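Local coordinates for uncharacterized protein (Bordetella bronchiseptica, PDB 4XG0), which probably acts as an ATP-dependent kinase in the catabolism of acid sugars, pairing a sugar-binding N-terminal domain with a nucleotide-binding C-terminal domain, at residues S373-V378 with V400-G405; A197-R202 with V220-R225; G354-G359 with D411-A416; G117-E122 with S177-L182; C139-F142 with T148-Q151. All blocks are in the same frame, centred on the assembly; numbering follows the deposited sequence.

Contact 1 (S373-V378 with V400-G405); sequences SGIALV and VVTKAG
With CG2 anti to the backbone N, CG1 beside it (chi1 -59°) and CD1 fully extended at chi2, Ile375 spreads three carbons toward Val400, whose CG1 is turned between its own backbone N and carbonyl carbon (chi1 53°) to meet them. This is packing on one face of the mixed sheet of the C-terminal domain, between strands 374-380 and 399-403, which are not neighbours: strand 385-391 runs between them, with backbone bonds to both, for example Ala376 with Thr389 and Val400 with Gly388. Val400 CG1 lies 3.7 Å from Ile375 CG2 and 3.9 Å from Ile375 CG1, the two side chains crossing obliquely. Two residues on, Thr402 meets Ile375 tip to tip, its CG2 4.1 Å from Ile375 CD1. Isoleucine suits the edge strand because its longer branch carries CD1 on to Thr402 while CG1 and CG2 meet Val400; the branched valine and threonine offer methyls to receive it. Helix 360-369 lies over this face, touching Ile375 through Leu367 and Thr402 through Ala363. Val401 faces away, toward helix 412-421. Beyond it the Lys403 chain bends back, and NZ bonds Ala404 O at 2.8 Å, with Gln273 OE1 and Phe407 O as further partners.

Contact 2 (A197-R202 with V220-R225); sequences AELARR and VQRLAR
Two helices of successive beta-alpha-beta crossovers pack side by side here, in the Rossmann-like N-terminal domain: helix 196-205 joins strands 186-188 and 209-212, and helix 217-230 leads from 209-212 to 234-238, passing over the intervening strand 135-139. Leu199 makes the contact. Its CG is anti to the backbone N (chi1 177°), which carries the branch across to the other helix, and CD2 alone does the touching. That methyl lies 4.0 Å from Arg222 CG and equally 4.0 Å from Leu223 CA, between the root of one side chain and the backbone of the next. The Leu199 and Arg222 side chains cross at about a right angle. Leucine suits the place because a slender apolar arm can reach a neighbouring helix, and Ala226, one turn past Arg222, allows a close approach to both Leu199 and Ala200. Arginine suits its own position in another way: the methylenes near its backbone lie against Leu199, while the chain bends at chi3 and takes the charged end off to the salt bridge of NH1 with Asp219 OD1. The Leu223 side chain starts out away from helix 196-205, though its end turns back nearer, and it packs on Val137 and Cys139 of the sheet. Farther along the same helix, the guanidinium of Arg225 lies over the Gln221 amide, with Gln221 CD 3.6 Å above its plane and over its centre.

Contact 3 (G354-G359 with D411-A416); sequences GVVATG and DVLIRA. With SO4 (sulfate ion), chain E.
Val356 overlaps the methyl of Ala416 with both branches, its CG1 and CG2 each 3.9 Å from Ala416 CB, so that the alanine sits against the fork of the valine. CG1, placed anti to the backbone N (chi1 179°), also reaches Leu413 CD2 at 4.0 Å, the two side chains meeting obliquely. The same leucine methyl is 4.1 Å from Thr358 CG2, and therefore bridges two residues that point from the same side of the strand. Alanine suits the point of closest backbone approach, whereas leucine, one turn earlier, fills the wider gap with a longer arm. Threonine serves two purposes: its methyl joins the apolar layer, and its buried hydroxyl is satisfied by a hydrogen bond with Lys403 O on the adjacent strand.

On another side of the helix Arg415 carries a sulfate ion, probably from the crystallisation liquor. NH2 bonds sulfate O2 at 3.2 Å along a straight line (180°), with O2 in the guanidinium plane, and NH1 bonds O4 at 3.3 Å, so that two oxygens of the ion are bound by the two terminal nitrogens; Thr382 OG1 binds the same ion. At the end of strand 354-358 a cis peptide leads into Gly359, the N-cap of helix 360-369, whose glycine-rich start is consistent with nucleotide binding. Helix 412-421 also covers strands 259-263 and 399-403; its first turns, 412-416, run nearly antiparallel to strand 354-358 (157°), as expected of a helix laid on parallel strands in an alpha/beta nucleotide-binding domain.

Contact 4 (G117-E122 with S177-L182); sequences GAFKAE and SHIPTL
Leu182 CD2 approaches the Phe119 ring obliquely, 3.6 Å from its CD2 and 4.0 Å from its CG, with the two side chains crossing at about a right angle. Farther out along the same ring, Ile179 CG2 approaches Phe119 CE2 at 4.0 Å, again at a slant. Phe119 has CG anti to its backbone N (chi1 -158°), which swings the ring out to the start of helix 179-183; a broad flat phenylalanine suits this spot because it can meet two residues spaced three apart on one helix. The aliphatic part of Lys120 runs past the helix backbone, its CD 3.7 Å from Leu182 O, and NZ continues to Leu183 O and to a salt bridge with Asp124. A second shell sets the short helix in place: N-cap His178 joins its ND1 to Thr181 OG1 at 2.8 Å, in the ring plane, while Pro180 CD lies over the centre of the imidazole. His178 NE2 in turn bonds Gln187 OE1. Ile179 also packs on Leu154 and Val211, and Phe119 on Val111, so the contact brings the first turn of helix 119-130 against helix 179-183, beside strands 153-156 and 209-212.

Contact 5 (C139-F142 with T148-Q151); sequences CPAF and TVRQ
Thr148, whose backbone packs against Ala141, has its OG1 gripped by Arg150 NE at 2.9 Å, an almost straight bond (165°) with the oxygen in the guanidinium plane. The two residues point from the same side of strand 147-150, so the bond lays the arginine along the strand and limits how its flat end can turn. Val149, between them, faces the loop 139-142. Its CG1 is anti to the backbone N (chi1 173°), which sets CG2 as the touching branch: this methyl is 3.9 Å from Pro140 CD and 4.0 Å from Ala141 N, with Ala141 CB at 4.3 Å and Cys139 SG at 4.5 Å. A single valine methyl thus meets three successive residues. Ala141 suits the tightest place because its small CB can come within 4.0 Å of Thr148 CA, and the rigid ring of Pro140 offers its CD as an apolar surface as the chain leaves the strand. No hydrogen bond joins the two segments; Pro140 O is bonded to Ser239 OG, and the backbone of Val149 to Ala214. The contact lays hairpin strand 147-150, paired with 153-156, against the loop leaving an inner strand, 135-139, which lies between 234-238 and 209-212 in the parallel sheet.

From the N terminus, contact 4 opens first, at 117-122, and closes at 177-182. Contact 5 is nested inside that loop, and the two touch where Phe119 and Ile179 meet Pro140, joining the helix starts to the loop that leaves strand 135-139. Contact 2 follows in series, closing a short loop from 197-202 to 220-225; its Leu223 packs on Cys139 of contact 5. The chain then enters the C-terminal domain, where contact 3 spans 354-359 to 411-416 and encloses contact 1. These two share the mixed sheet, where strands 354-358 and 399-403 are neighbours. Contacts 2 and 3, in different domains, come within about 8 Å between nearest atoms.

Contact 1 (S373-V378 with V400-G405)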
# COMPACT_ATOMS: atom_id res chain seq x y z
N SER A 373 -12.78 9.80 -23.38
CA SER A 373 -12.00 10.52 -24.39
C SER A 373 -10.51 10.17 -24.27
O SER A 373 -9.75 10.16 -25.24
CB SER A 373 -12.18 12.02 -24.21
OG SER A 373 -11.82 12.42 -22.89
N GLY A 374 -10.09 9.86 -23.05
CA GLY A 374 -8.68 9.70 -22.80
C GLY A 374 -8.46 9.39 -21.34
O GLY A 374 -9.42 9.04 -20.66
N ILE A 375 -7.21 9.50 -20.89
CA ILE A 375 -6.80 9.07 -19.55
C ILE A 375 -6.00 10.19 -18.93
O ILE A 375 -5.02 10.69 -19.49
CB ILE A 375 -5.90 7.80 -19.63
CG1 ILE A 375 -6.66 6.66 -20.31
CG2 ILE A 375 -5.39 7.41 -18.25
CD1 ILE A 375 -5.80 5.40 -20.54
N ALA A 376 -6.42 10.65 -17.76
CA ALA A 376 -5.60 11.63 -17.09
C ALA A 376 -4.53 10.87 -16.31
O ALA A 376 -4.84 10.10 -15.41
CB ALA A 376 -6.45 12.50 -16.16
N LEU A 377 -3.27 11.09 -16.65
CA LEU A 377 -2.23 10.25 -16.10
C LEU A 377 -1.89 10.60 -14.68
O LEU A 377 -1.85 11.77 -14.28
CB LEU A 377 -0.96 10.33 -16.95
CG LEU A 377 -0.85 9.37 -18.13
CD1 LEU A 377 0.54 9.42 -18.68
CD2 LEU A 377 -1.20 7.94 -17.70
N VAL A 378 -1.56 9.55 -13.94
CA VAL A 378 -1.26 9.68 -12.54
C VAL A 378 0.14 9.19 -12.27
O VAL A 378 0.93 9.91 -11.66
CB VAL A 378 -2.29 8.88 -11.76
CG1 VAL A 378 -1.93 8.78 -10.34
CG2 VAL A 378 -3.65 9.57 -11.94
N VAL A 400 -7.57 3.44 -14.36
CA VAL A 400 -7.34 2.57 -15.51
C VAL A 400 -5.84 2.37 -15.71
O VAL A 400 -5.02 3.26 -15.44
CB VAL A 400 -7.97 3.18 -16.82
CG1 VAL A 400 -7.48 4.61 -17.05
CG2 VAL A 400 -7.70 2.31 -18.01
N VAL A 401 -5.49 1.16 -16.15
CA VAL A 401 -4.15 0.79 -16.55
C VAL A 401 -4.27 0.18 -17.92
O VAL A 401 -5.14 -0.65 -18.17
CB VAL A 401 -3.55 -0.27 -15.59
CG1 VAL A 401 -2.28 -0.90 -16.17
CG2 VAL A 401 -3.29 0.31 -14.21
N THR A 402 -3.39 0.58 -18.81
CA THR A 402 -3.37 -0.01 -20.13
C THR A 402 -1.98 -0.60 -20.40
O THR A 402 -0.95 -0.19 -19.82
CB THR A 402 -3.77 1.03 -21.19
OG1 THR A 402 -3.02 2.22 -20.97
CG2 THR A 402 -5.25 1.37 -21.07
N LYS A 403 -1.94 -1.58 -21.28
CA LYS A 403 -0.69 -2.28 -21.55
C LYS A 403 -0.75 -2.95 -22.90
O LYS A 403 -1.78 -3.50 -23.28
CB LYS A 403 -0.43 -3.35 -20.48
CG LYS A 403 0.87 -4.09 -20.61
CD LYS A 403 1.03 -5.20 -19.55
CE LYS A 403 0.20 -6.45 -19.87
NZ LYS A 403 0.70 -7.14 -21.12
N ALA A 404 0.36 -2.93 -23.62
CA ALA A 404 0.41 -3.67 -24.87
C ALA A 404 0.41 -5.17 -24.54
O ALA A 404 0.91 -5.59 -23.49
CB ALA A 404 1.61 -3.28 -25.66
N GLY A 405 -0.15 -5.95 -25.45
CA GLY A 405 -0.42 -7.35 -25.21
C GLY A 405 0.84 -8.15 -24.97
O GLY A 405 0.84 -9.05 -24.15

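Contact 2 (A197-R202 with V220-R225)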
# COMPACT_ATOMS: atom_id res chain seq x y z
N ALA A 197 -3.28 -12.15 7.47
CA ALA A 197 -4.31 -12.32 8.48
C ALA A 197 -3.83 -13.19 9.65
O ALA A 197 -4.17 -12.94 10.81
CB ALA A 197 -5.58 -12.91 7.85
N GLU A 198 -3.05 -14.22 9.33
CA GLU A 198 -2.51 -15.11 10.34
C GLU A 198 -1.51 -14.32 11.19
O GLU A 198 -1.55 -14.39 12.42
CB GLU A 198 -1.85 -16.33 9.68
CG GLU A 198 -2.86 -17.38 9.21
CD GLU A 198 -2.27 -18.40 8.23
OE1 GLU A 198 -1.32 -18.06 7.49
OE2 GLU A 198 -2.76 -19.54 8.18
N LEU A 199 -0.65 -13.55 10.53
CA LEU A 199 0.33 -12.73 11.23
C LEU A 199 -0.35 -11.69 12.13
O LEU A 199 0.11 -11.42 13.23
CB LEU A 199 1.25 -12.03 10.24
CG LEU A 199 2.28 -11.09 10.86
CD1 LEU A 199 3.10 -11.82 11.92
CD2 LEU A 199 3.19 -10.53 9.80
N ALA A 200 -1.45 -11.13 11.65
CA ALA A 200 -2.18 -10.12 12.41
C ALA A 200 -2.71 -10.68 13.74
O ALA A 200 -2.64 -10.02 14.78
CB ALA A 200 -3.33 -9.53 11.56
N ARG A 201 -3.25 -11.89 13.69
CA ARG A 201 -3.72 -12.56 14.90
C ARG A 201 -2.61 -12.63 15.94
O ARG A 201 -2.83 -12.31 17.11
CB ARG A 201 -4.23 -13.96 14.58
CG ARG A 201 -5.74 -14.05 14.33
CD ARG A 201 -6.13 -15.34 13.59
NE ARG A 201 -7.23 -15.10 12.65
CZ ARG A 201 -7.26 -15.50 11.38
NH1 ARG A 201 -8.32 -15.23 10.62
NH2 ARG A 201 -6.25 -16.19 10.85
N ARG A 202 -1.42 -13.05 15.52
CA ARG A 202 -0.32 -13.22 16.46
C ARG A 202 0.19 -11.88 17.04
O ARG A 202 0.67 -11.84 18.18
CB ARG A 202 0.83 -14.00 15.81
CG ARG A 202 0.41 -15.39 15.34
CD ARG A 202 1.60 -16.31 15.16
NE ARG A 202 2.46 -15.94 14.04
CZ ARG A 202 3.78 -15.75 14.12
NH1 ARG A 202 4.46 -15.44 13.03
NH2 ARG A 202 4.43 -15.87 15.27
N VAL A 220 8.54 -6.95 5.07
CA VAL A 220 8.00 -5.66 5.49
C VAL A 220 6.58 -5.47 4.94
O VAL A 220 5.67 -4.97 5.66
CB VAL A 220 8.90 -4.51 5.09
CG1 VAL A 220 8.28 -3.19 5.54
CG2 VAL A 220 10.28 -4.66 5.75
N GLN A 221 6.35 -5.88 3.70
CA GLN A 221 5.01 -5.73 3.12
C GLN A 221 3.97 -6.60 3.83
O GLN A 221 2.81 -6.16 4.07
CB GLN A 221 5.03 -6.06 1.62
CG GLN A 221 3.63 -6.04 0.95
CD GLN A 221 3.71 -6.43 -0.51
OE1 GLN A 221 4.01 -7.59 -0.83
NE2 GLN A 221 3.45 -5.48 -1.39
N ARG A 222 4.37 -7.84 4.14
CA ARG A 222 3.50 -8.75 4.89
C ARG A 222 3.14 -8.12 6.22
O ARG A 222 2.00 -8.21 6.67
CB ARG A 222 4.18 -10.11 5.14
CG ARG A 222 3.33 -11.11 5.88
CD ARG A 222 4.02 -12.49 5.99
NE ARG A 222 4.68 -12.86 4.73
CZ ARG A 222 5.99 -13.02 4.56
NH1 ARG A 222 6.86 -12.90 5.57
NH2 ARG A 222 6.45 -13.34 3.36
N LEU A 223 4.12 -7.52 6.88
CA LEU A 223 3.88 -6.89 8.18
C LEU A 223 2.95 -5.70 8.01
O LEU A 223 2.04 -5.52 8.80
CB LEU A 223 5.21 -6.45 8.86
CG LEU A 223 5.09 -5.60 10.13
CD1 LEU A 223 4.30 -6.31 11.18
CD2 LEU A 223 6.45 -5.26 10.69
N ALA A 224 3.18 -4.89 6.98
CA ALA A 224 2.32 -3.74 6.71
C ALA A 224 0.87 -4.18 6.48
O ALA A 224 -0.06 -3.58 6.99
CB ALA A 224 2.83 -2.96 5.51
N ARG A 225 0.68 -5.25 5.71
CA ARG A 225 -0.66 -5.80 5.49
C ARG A 225 -1.32 -6.26 6.80
O ARG A 225 -2.52 -6.00 7.02
CB ARG A 225 -0.61 -6.93 4.47
CG ARG A 225 -0.24 -6.41 3.09
CD ARG A 225 -0.16 -7.50 2.04
NE ARG A 225 -0.11 -6.89 0.71
CZ ARG A 225 0.20 -7.52 -0.43
NH1 ARG A 225 0.52 -8.81 -0.44
NH2 ARG A 225 0.20 -6.84 -1.57

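Contact 3 (G354-G359 with D411-A416)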
# COMPACT_ATOMS: atom_id res chain seq x y z
N GLY A 354 -11.29 -0.15 -10.46
CA GLY A 354 -10.55 0.23 -11.64
C GLY A 354 -10.59 -0.86 -12.69
O GLY A 354 -11.16 -1.94 -12.46
N VAL A 355 -10.00 -0.56 -13.85
CA VAL A 355 -9.91 -1.47 -14.97
C VAL A 355 -8.48 -1.55 -15.45
O VAL A 355 -7.76 -0.55 -15.46
CB VAL A 355 -10.79 -1.01 -16.14
CG1 VAL A 355 -10.70 -2.03 -17.30
CG2 VAL A 355 -12.18 -0.85 -15.69
N VAL A 356 -8.07 -2.75 -15.81
CA VAL A 356 -6.80 -2.98 -16.45
C VAL A 356 -7.09 -3.61 -17.82
O VAL A 356 -7.91 -4.54 -17.93
CB VAL A 356 -5.92 -3.97 -15.63
CG1 VAL A 356 -4.62 -4.21 -16.32
CG2 VAL A 356 -5.69 -3.47 -14.23
N ALA A 357 -6.50 -3.08 -18.87
CA ALA A 357 -6.81 -3.59 -20.21
C ALA A 357 -5.54 -3.86 -20.98
O ALA A 357 -4.63 -3.02 -21.05
CB ALA A 357 -7.72 -2.60 -20.99
N THR A 358 -5.47 -5.06 -21.55
CA THR A 358 -4.38 -5.42 -22.43
C THR A 358 -4.90 -6.36 -23.55
O THR A 358 -5.82 -7.14 -23.31
CB THR A 358 -3.23 -6.10 -21.64
OG1 THR A 358 -2.04 -6.16 -22.44
CG2 THR A 358 -3.58 -7.51 -21.25
N GLY A 359 -4.42 -6.22 -24.78
CA GLY A 359 -3.54 -5.14 -25.18
C GLY A 359 -4.31 -3.94 -25.73
O GLY A 359 -5.40 -3.61 -25.23
N ASP A 411 3.85 -11.67 -13.88
CA ASP A 411 3.03 -11.14 -12.77
C ASP A 411 2.49 -9.73 -13.03
O ASP A 411 1.88 -9.14 -12.14
CB ASP A 411 3.81 -11.16 -11.44
CG ASP A 411 4.95 -10.14 -11.40
OD1 ASP A 411 5.24 -9.54 -12.46
OD2 ASP A 411 5.62 -10.02 -10.33
N VAL A 412 2.60 -9.23 -14.25
CA VAL A 412 2.30 -7.81 -14.49
C VAL A 412 0.84 -7.44 -14.30
O VAL A 412 0.55 -6.32 -13.86
CB VAL A 412 2.80 -7.31 -15.85
CG1 VAL A 412 1.96 -7.86 -16.98
CG2 VAL A 412 2.78 -5.78 -15.87
N LEU A 413 -0.11 -8.34 -14.57
CA LEU A 413 -1.52 -7.98 -14.38
C LEU A 413 -1.88 -8.01 -12.89
O LEU A 413 -2.70 -7.22 -12.42
CB LEU A 413 -2.46 -8.86 -15.19
CG LEU A 413 -2.27 -8.82 -16.71
CD1 LEU A 413 -3.15 -9.86 -17.38
CD2 LEU A 413 -2.59 -7.47 -17.25
N ILE A 414 -1.25 -8.93 -12.15
CA ILE A 414 -1.40 -8.98 -10.71
C ILE A 414 -0.90 -7.66 -10.12
O ILE A 414 -1.60 -7.00 -9.32
CB ILE A 414 -0.62 -10.17 -10.12
CG1 ILE A 414 -1.25 -11.48 -10.59
CG2 ILE A 414 -0.60 -10.11 -8.62
CD1 ILE A 414 -0.37 -12.69 -10.36
N ARG A 415 0.28 -7.28 -10.54
CA ARG A 415 0.87 -6.02 -10.09
C ARG A 415 -0.00 -4.81 -10.45
O ARG A 415 -0.10 -3.88 -9.67
CB ARG A 415 2.27 -5.84 -10.67
CG ARG A 415 3.31 -6.83 -10.09
CD ARG A 415 4.72 -6.55 -10.67
NE ARG A 415 5.22 -5.22 -10.30
CZ ARG A 415 6.23 -4.58 -10.89
NH1 ARG A 415 6.86 -5.12 -11.93
NH2 ARG A 415 6.60 -3.37 -10.46
N ALA A 416 -0.57 -4.81 -11.66
CA ALA A 416 -1.46 -3.73 -12.13
C ALA A 416 -2.68 -3.58 -11.26
O ALA A 416 -3.00 -2.46 -10.83
CB ALA A 416 -1.88 -3.96 -13.55
S SO4 E . 10.07 -2.83 -12.04
O1 SO4 E . 10.31 -3.50 -10.75
O2 SO4 E . 9.00 -1.85 -11.89
O3 SO4 E . 11.30 -2.16 -12.50
O4 SO4 E . 9.67 -3.82 -13.04

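Contact 4 (G117-E122 with S177-L182)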
# COMPACT_ATOMS: atom_id res chain seq x y z
N GLY A 117 18.32 7.19 19.60
CA GLY A 117 17.30 8.01 20.22
C GLY A 117 16.86 7.47 21.57
O GLY A 117 17.38 6.46 22.04
N ALA A 118 15.91 8.17 22.19
CA ALA A 118 15.23 7.71 23.40
C ALA A 118 14.16 6.70 23.01
O ALA A 118 12.95 6.95 23.15
CB ALA A 118 14.62 8.89 24.15
N PHE A 119 14.61 5.55 22.54
CA PHE A 119 13.80 4.65 21.77
C PHE A 119 12.56 4.18 22.52
O PHE A 119 11.43 4.36 22.04
CB PHE A 119 14.66 3.47 21.32
CG PHE A 119 14.15 2.75 20.13
CD1 PHE A 119 14.30 3.28 18.86
CD2 PHE A 119 13.55 1.50 20.25
CE1 PHE A 119 13.83 2.57 17.76
CE2 PHE A 119 13.09 0.82 19.16
CZ PHE A 119 13.24 1.34 17.93
N LYS A 120 12.78 3.59 23.71
CA LYS A 120 11.67 3.07 24.49
C LYS A 120 10.82 4.19 25.01
O LYS A 120 9.61 4.06 25.04
CB LYS A 120 12.18 2.21 25.68
CG LYS A 120 11.05 1.63 26.50
CD LYS A 120 11.63 0.88 27.78
CE LYS A 120 10.56 0.60 28.82
NZ LYS A 120 9.48 -0.28 28.30
N ALA A 121 11.44 5.28 25.42
CA ALA A 121 10.70 6.35 26.08
C ALA A 121 9.65 6.92 25.13
O ALA A 121 8.50 7.12 25.50
CB ALA A 121 11.66 7.46 26.57
N GLU A 122 10.05 7.11 23.88
CA GLU A 122 9.17 7.76 22.87
C GLU A 122 8.08 6.78 22.46
O GLU A 122 6.93 7.18 22.30
CB GLU A 122 9.96 8.25 21.65
CG GLU A 122 10.91 9.42 21.92
CD GLU A 122 11.39 10.07 20.63
OE1 GLU A 122 10.80 9.75 19.58
OE2 GLU A 122 12.33 10.90 20.66
N SER A 177 21.13 -4.01 20.94
CA SER A 177 20.72 -4.32 19.56
C SER A 177 19.45 -5.17 19.56
O SER A 177 18.76 -5.24 18.57
CB SER A 177 21.81 -5.18 18.89
OG SER A 177 23.08 -4.55 18.89
N HIS A 178 19.19 -5.84 20.68
CA HIS A 178 18.07 -6.78 20.75
C HIS A 178 16.85 -5.99 21.17
O HIS A 178 16.72 -5.60 22.35
CB HIS A 178 18.39 -7.91 21.76
CG HIS A 178 17.38 -9.02 21.73
ND1 HIS A 178 16.59 -9.34 22.80
CD2 HIS A 178 16.99 -9.83 20.71
CE1 HIS A 178 15.79 -10.34 22.47
NE2 HIS A 178 16.01 -10.65 21.20
N ILE A 179 15.98 -5.68 20.20
CA ILE A 179 14.97 -4.67 20.44
C ILE A 179 14.01 -5.10 21.56
O ILE A 179 13.63 -4.29 22.39
CB ILE A 179 14.22 -4.26 19.15
CG1 ILE A 179 15.25 -3.88 18.07
CG2 ILE A 179 13.28 -3.12 19.46
CD1 ILE A 179 14.68 -3.73 16.67
N PRO A 180 13.68 -6.41 21.63
CA PRO A 180 12.80 -6.88 22.72
C PRO A 180 13.38 -6.63 24.12
O PRO A 180 12.64 -6.35 25.06
CB PRO A 180 12.63 -8.36 22.41
CG PRO A 180 12.90 -8.48 20.93
CD PRO A 180 13.94 -7.46 20.63
N THR A 181 14.70 -6.73 24.25
CA THR A 181 15.36 -6.40 25.50
C THR A 181 15.32 -4.88 25.73
O THR A 181 14.96 -4.41 26.82
CB THR A 181 16.79 -6.90 25.47
OG1 THR A 181 16.78 -8.32 25.38
CG2 THR A 181 17.55 -6.50 26.73
N LEU A 182 15.62 -4.11 24.69
CA LEU A 182 15.59 -2.64 24.75
C LEU A 182 14.24 -2.15 25.23
O LEU A 182 14.15 -1.26 26.09
CB LEU A 182 15.94 -2.04 23.38
CG LEU A 182 16.04 -0.51 23.21
CD1 LEU A 182 17.08 0.08 24.13
CD2 LEU A 182 16.35 -0.21 21.75

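Contact 5 (C139-F142 with T148-Q151)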
# COMPACT_ATOMS: atom_id res chain seq x y z
N CYS A 139 9.23 -2.42 14.08
CA CYS A 139 10.10 -3.06 13.10
C CYS A 139 10.89 -2.00 12.30
O CYS A 139 10.43 -1.52 11.26
CB CYS A 139 9.29 -3.92 12.15
SG CYS A 139 10.30 -4.65 10.83
N PRO A 140 12.10 -1.68 12.75
CA PRO A 140 12.80 -0.57 12.10
C PRO A 140 13.60 -1.00 10.85
O PRO A 140 14.46 -0.26 10.35
CB PRO A 140 13.73 -0.05 13.21
CG PRO A 140 13.14 -0.57 14.47
CD PRO A 140 12.63 -1.92 14.10
N ALA A 141 13.37 -2.20 10.38
CA ALA A 141 14.09 -2.69 9.18
C ALA A 141 13.99 -1.75 8.00
O ALA A 141 12.95 -1.12 7.76
CB ALA A 141 13.56 -4.04 8.76
N PHE A 142 15.07 -1.72 7.21
CA PHE A 142 15.09 -0.93 5.98
C PHE A 142 15.95 -1.74 5.04
O PHE A 142 17.14 -1.49 4.89
CB PHE A 142 15.69 0.45 6.25
CG PHE A 142 15.31 1.50 5.25
CD1 PHE A 142 14.70 1.15 4.06
CD2 PHE A 142 15.56 2.82 5.51
CE1 PHE A 142 14.31 2.14 3.14
CE2 PHE A 142 15.18 3.81 4.58
CZ PHE A 142 14.57 3.46 3.42
N THR A 148 18.02 -4.97 8.91
CA THR A 148 17.06 -6.05 9.03
C THR A 148 16.85 -6.29 10.51
O THR A 148 17.64 -5.83 11.32
CB THR A 148 17.53 -7.31 8.33
OG1 THR A 148 18.80 -7.77 8.87
CG2 THR A 148 17.68 -7.06 6.83
N VAL A 149 15.76 -6.98 10.84
CA VAL A 149 15.47 -7.37 12.21
C VAL A 149 15.43 -8.90 12.23
O VAL A 149 14.60 -9.54 11.53
CB VAL A 149 14.14 -6.77 12.73
CG1 VAL A 149 13.79 -7.35 14.09
CG2 VAL A 149 14.25 -5.23 12.80
N ARG A 150 16.36 -9.46 13.00
CA ARG A 150 16.61 -10.91 13.05
C ARG A 150 16.50 -11.44 14.47
O ARG A 150 17.33 -11.12 15.31
CB ARG A 150 18.00 -11.21 12.52
CG ARG A 150 18.22 -10.70 11.11
CD ARG A 150 19.51 -11.25 10.52
NE ARG A 150 19.91 -10.45 9.37
CZ ARG A 150 20.91 -10.75 8.54
NH1 ARG A 150 21.16 -9.94 7.51
NH2 ARG A 150 21.67 -11.82 8.74
N GLN A 151 15.49 -12.27 14.72
CA GLN A 151 15.16 -12.73 16.07
C GLN A 151 15.16 -11.51 17.03
O GLN A 151 15.66 -11.59 18.18
CB GLN A 151 16.13 -13.84 16.52
CG GLN A 151 16.06 -15.05 15.58
CD GLN A 151 16.65 -16.31 16.16
OE1 GLN A 151 17.84 -16.38 16.43
NE2 GLN A 151 15.82 -17.31 16.34